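Local coordinates for protein aldose-aldose oxidoreductase (Caulobacter crescentus, PDB 5A04) that probably catalyses the NADP-dependent oxidation of one aldose coupled to the reduction of another, with the cofactor kept bound, at residues Met106-Ile117 / Gly314-Glu325. Numbering follows the deposited sequence.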
loop_
_atom_site.group_PDB
_atom_site.type_symbol
_atom_site.label_atom_id
_atom_site.label_comp_id
_atom_site.label_asym_id
_atom_site.label_seq_id
_atom_site.Cartn_x
_atom_site.Cartn_y
_atom_site.Cartn_z
ATOM N N MET A 106 12.455 9.926 -17.971
ATOM C CA MET A 106 13.091 10.122 -19.273
ATOM C C MET A 106 12.809 11.490 -19.898
ATOM O O MET A 106 13.741 12.191 -20.302
ATOM C CB MET A 106 12.656 9.019 -20.220
ATOM C CG MET A 106 13.263 9.115 -21.620
ATOM S SD MET A 106 12.825 7.593 -22.462
ATOM C CE MET A 106 13.738 7.796 -23.993
ATOM N N ALA A 107 11.535 11.880 -19.952
ATOM C CA ALA A 107 11.161 13.201 -20.461
ATOM C C ALA A 107 9.766 13.548 -19.951
ATOM O O ALA A 107 9.172 12.764 -19.211
ATOM C CB ALA A 107 11.211 13.221 -21.990
ATOM N N ASN A 108 9.227 14.697 -20.348
ATOM C CA ASN A 108 7.913 15.110 -19.833
ATOM C C ASN A 108 6.745 14.305 -20.390
ATOM O O ASN A 108 5.690 14.215 -19.755
ATOM C CB ASN A 108 7.651 16.590 -20.130
ATOM C CG ASN A 108 8.603 17.521 -19.397
ATOM O OD1 ASN A 108 9.386 17.095 -18.540
ATOM N ND2 ASN A 108 8.543 18.800 -19.738
ATOM N N THR A 109 6.902 13.765 -21.595
ATOM C CA THR A 109 5.783 13.147 -22.306
ATOM C C THR A 109 6.205 11.934 -23.112
ATOM O O THR A 109 7.387 11.746 -23.397
ATOM C CB THR A 109 5.117 14.133 -23.305
ATOM O OG1 THR A 109 6.039 14.428 -24.365
ATOM C CG2 THR A 109 4.724 15.435 -22.630
ATOM N N VAL A 110 5.218 11.149 -23.524
ATOM C CA VAL A 110 5.452 10.033 -24.424
ATOM C C VAL A 110 6.123 10.511 -25.712
ATOM O O VAL A 110 7.126 9.942 -26.143
ATOM C CB VAL A 110 4.133 9.308 -24.744
ATOM C CG1 VAL A 110 4.312 8.324 -25.901
ATOM C CG2 VAL A 110 3.644 8.575 -23.490
ATOM N N ALA A 111 5.571 11.567 -26.310
ATOM C CA ALA A 111 6.112 12.095 -27.566
ATOM C C ALA A 111 7.582 12.484 -27.444
ATOM O O ALA A 111 8.374 12.249 -28.352
ATOM C CB ALA A 111 5.289 13.298 -28.029
ATOM N N ASP A 112 7.945 13.091 -26.325
ATOM C CA ASP A 112 9.328 13.513 -26.137
ATOM C C ASP A 112 10.254 12.303 -26.023
ATOM O O ASP A 112 11.365 12.308 -26.559
ATOM C CB ASP A 112 9.461 14.396 -24.893
ATOM C CG ASP A 112 8.881 15.794 -25.092
ATOM O OD1 ASP A 112 8.781 16.252 -26.250
ATOM O OD2 ASP A 112 8.540 16.436 -24.073
ATOM N N CYS A 113 9.806 11.278 -25.304
ATOM C CA CYS A 113 10.566 10.026 -25.235
ATOM C C CYS A 113 10.759 9.443 -26.625
ATOM O O CYS A 113 11.849 9.007 -26.979
ATOM C CB CYS A 113 9.864 8.988 -24.354
ATOM S SG CYS A 113 9.723 9.451 -22.626
ATOM N N GLU A 114 9.691 9.425 -27.417
ATOM C CA GLU A 114 9.789 8.875 -28.767
ATOM C C GLU A 114 10.809 9.640 -29.602
ATOM O O GLU A 114 11.563 9.041 -30.369
ATOM C CB GLU A 114 8.421 8.891 -29.459
ATOM C CG GLU A 114 7.403 7.986 -28.768
ATOM C CD GLU A 114 6.019 8.056 -29.406
ATOM O OE1 GLU A 114 5.577 9.163 -29.767
ATOM O OE2 GLU A 114 5.377 6.997 -29.550
ATOM N N ALA A 115 10.842 10.959 -29.437
ATOM C CA ALA A 115 11.787 11.795 -30.177
ATOM C C ALA A 115 13.219 11.469 -29.787
ATOM O O ALA A 115 14.111 11.413 -30.633
ATOM C CB ALA A 115 11.491 13.260 -29.935
ATOM N N MET A 116 13.430 11.242 -28.496
ATOM C CA MET A 116 14.758 10.924 -27.994
ATOM C C MET A 116 15.237 9.586 -28.546
ATOM O O MET A 116 16.381 9.451 -28.971
ATOM C CB MET A 116 14.753 10.922 -26.460
ATOM C CG MET A 116 14.571 12.319 -25.879
ATOM S SD MET A 116 14.035 12.254 -24.153
ATOM C CE MET A 116 15.510 11.615 -23.349
ATOM N N ILE A 117 14.340 8.608 -28.554
ATOM C CA ILE A 117 14.662 7.289 -29.061
ATOM C C ILE A 117 15.009 7.374 -30.549
ATOM O O ILE A 117 15.987 6.771 -30.998
ATOM C CB ILE A 117 13.495 6.312 -28.818
ATOM C CG1 ILE A 117 13.370 6.029 -27.309
ATOM C CG2 ILE A 117 13.693 5.019 -29.617
ATOM C CD1 ILE A 117 12.056 5.347 -26.897
ATOM N N GLY A 314 15.943 3.235 -23.672
ATOM C CA GLY A 314 14.932 4.264 -23.874
ATOM C C GLY A 314 13.517 3.707 -23.863
ATOM O O GLY A 314 12.577 4.383 -23.435
ATOM N N ASP A 315 13.348 2.472 -24.323
ATOM C CA ASP A 315 12.018 1.858 -24.328
ATOM C C ASP A 315 11.455 1.664 -22.915
ATOM O O ASP A 315 10.244 1.774 -22.710
ATOM C CB ASP A 315 12.055 0.522 -25.062
ATOM C CG ASP A 315 13.006 -0.462 -24.417
ATOM O OD1 ASP A 315 14.236 -0.207 -24.435
ATOM O OD2 ASP A 315 12.521 -1.484 -23.882
ATOM N N ASP A 316 12.319 1.379 -21.940
ATOM C CA ASP A 316 11.860 1.248 -20.552
ATOM C C ASP A 316 11.357 2.600 -20.046
ATOM O O ASP A 316 10.317 2.684 -19.377
ATOM C CB ASP A 316 12.992 0.717 -19.652
ATOM C CG ASP A 316 12.481 0.136 -18.332
ATOM O OD1 ASP A 316 11.476 -0.610 -18.340
ATOM O OD2 ASP A 316 13.112 0.398 -17.287
ATOM N N GLY A 317 12.093 3.664 -20.371
ATOM C CA GLY A 317 11.711 5.000 -19.952
ATOM C C GLY A 317 10.394 5.390 -20.597
ATOM O O GLY A 317 9.528 6.006 -19.966
ATOM N N LEU A 318 10.245 5.015 -21.865
ATOM C CA LEU A 318 9.025 5.310 -22.616
ATOM C C LEU A 318 7.823 4.575 -22.023
ATOM O O LEU A 318 6.732 5.136 -21.902
ATOM C CB LEU A 318 9.207 4.922 -24.084
ATOM C CG LEU A 318 7.970 4.902 -24.987
ATOM C CD1 LEU A 318 7.300 6.274 -25.090
ATOM C CD2 LEU A 318 8.364 4.383 -26.372
ATOM N N LYS A 319 8.025 3.319 -21.652
ATOM C CA LYS A 319 6.947 2.529 -21.068
ATOM C C LYS A 319 6.473 3.155 -19.758
ATOM O O LYS A 319 5.266 3.194 -19.477
ATOM C CB LYS A 319 7.397 1.085 -20.853
ATOM C CG LYS A 319 7.385 0.247 -22.132
ATOM C CD LYS A 319 8.141 -1.050 -21.941
ATOM C CE LYS A 319 8.134 -1.890 -23.209
ATOM N NZ LYS A 319 9.055 -3.055 -23.047
ATOM N N ASP A 320 7.402 3.691 -18.973
ATOM C CA ASP A 320 6.989 4.401 -17.764
ATOM C C ASP A 320 6.167 5.643 -18.105
ATOM O O ASP A 320 5.118 5.874 -17.493
ATOM C CB ASP A 320 8.197 4.802 -16.904
ATOM C CG ASP A 320 8.635 3.693 -15.950
ATOM O OD1 ASP A 320 7.896 2.699 -15.794
ATOM O OD2 ASP A 320 9.714 3.840 -15.340
ATOM N N LEU A 321 6.617 6.436 -19.081
ATOM C CA LEU A 321 5.896 7.672 -19.407
ATOM C C LEU A 321 4.501 7.355 -19.924
ATOM O O LEU A 321 3.577 8.125 -19.683
ATOM C CB LEU A 321 6.648 8.529 -20.435
ATOM C CG LEU A 321 7.359 9.750 -19.835
ATOM C CD1 LEU A 321 6.384 10.687 -19.125
ATOM C CD2 LEU A 321 8.479 9.279 -18.880
ATOM N N ARG A 322 4.364 6.244 -20.645
ATOM C CA ARG A 322 3.046 5.816 -21.130
ATOM C C ARG A 322 2.078 5.605 -19.963
ATOM O O ARG A 322 0.921 6.042 -20.012
ATOM C CB ARG A 322 3.149 4.519 -21.941
ATOM C CG ARG A 322 3.725 4.653 -23.341
ATOM C CD ARG A 322 3.802 3.280 -24.024
ATOM N NE ARG A 322 4.223 3.381 -25.419
ATOM C CZ ARG A 322 4.918 2.443 -26.061
ATOM N NH1 ARG A 322 5.284 1.327 -25.432
ATOM N NH2 ARG A 322 5.258 2.624 -27.331
ATOM N N VAL A 323 2.552 4.936 -18.916
ATOM C CA VAL A 323 1.704 4.678 -17.761
ATOM C C VAL A 323 1.487 5.959 -16.968
ATOM O O VAL A 323 0.390 6.204 -16.470
ATOM C CB VAL A 323 2.297 3.588 -16.847
ATOM C CG1 VAL A 323 1.312 3.262 -15.735
ATOM C CG2 VAL A 323 2.595 2.336 -17.669
ATOM N N ILE A 324 2.525 6.789 -16.863
ATOM C CA ILE A 324 2.403 8.060 -16.155
ATOM C C ILE A 324 1.311 8.936 -16.780
ATOM O O ILE A 324 0.482 9.510 -16.063
ATOM C CB ILE A 324 3.761 8.807 -16.125
ATOM C CG1 ILE A 324 4.668 8.135 -15.079
ATOM C CG2 ILE A 324 3.571 10.277 -15.793
ATOM C CD1 ILE A 324 6.138 8.544 -15.166
ATOM N N GLU A 325 1.288 9.010 -18.110
ATOM C CA GLU A 325 0.209 9.743 -18.785
ATOM C C GLU A 325 -1.152 9.163 -18.407
ATOM O O GLU A 325 -2.102 9.919 -18.147
ATOM C CB GLU A 325 0.408 9.724 -20.303
ATOM C CG GLU A 325 1.549 10.648 -20.743
ATOM C CD GLU A 325 1.514 11.034 -22.216
ATOM O OE1 GLU A 325 0.597 10.571 -22.949
ATOM O OE2 GLU A 325 2.418 11.807 -22.628
HETATM O O HOH W 1 11.056 7.469 -17.667
HETATM O O HOH W 2 2.902 12.775 -25.652
#
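Val110 and Leu318 interlock as knobs into holes where the first parts of two antiparallel helices, 110-123 and 314-333, join the Rossmann domain to the C-terminal alpha/beta domain. The axes of segments 110-117 and 314-325 approach to 9.1 Å at 168°. Leu318 inserts among Val110, Cys113, Glu114 and Ile117, its CD1 lying 3.7 Å from Val110 CG1. Val110 in turn sits among Leu318, Leu321, Arg322 and Glu325. Gly314 and Gly317, lacking side chains, leave room for Met106 and Ile117. The extended Met106 chain, with CG anti to the backbone N (chi1 -180°), puts SD 3.4 Å from Gly314 O. Leu321 places CD1 3.5 Å from Ala107 O, and its CG packs on Cys113 SG. Glu325 OE2 accepts a nearly straight bond from Val110 N (3.0 Å, 176°), which arrives from above the carboxylate plane. A water links OE2 to Ala111 N, while Thr109 is the N-cap, its OG1 accepting from Asp112 N. An alanine in place of this glutamate would probably leave Val110 N without its acceptor and open a gap beside Val110 CG2. The seam is thus mostly apolar, with a water bridging Met106 N and Gly317 O, and a carboxylate whose charge probably suits the N-terminal end of helix 110-123.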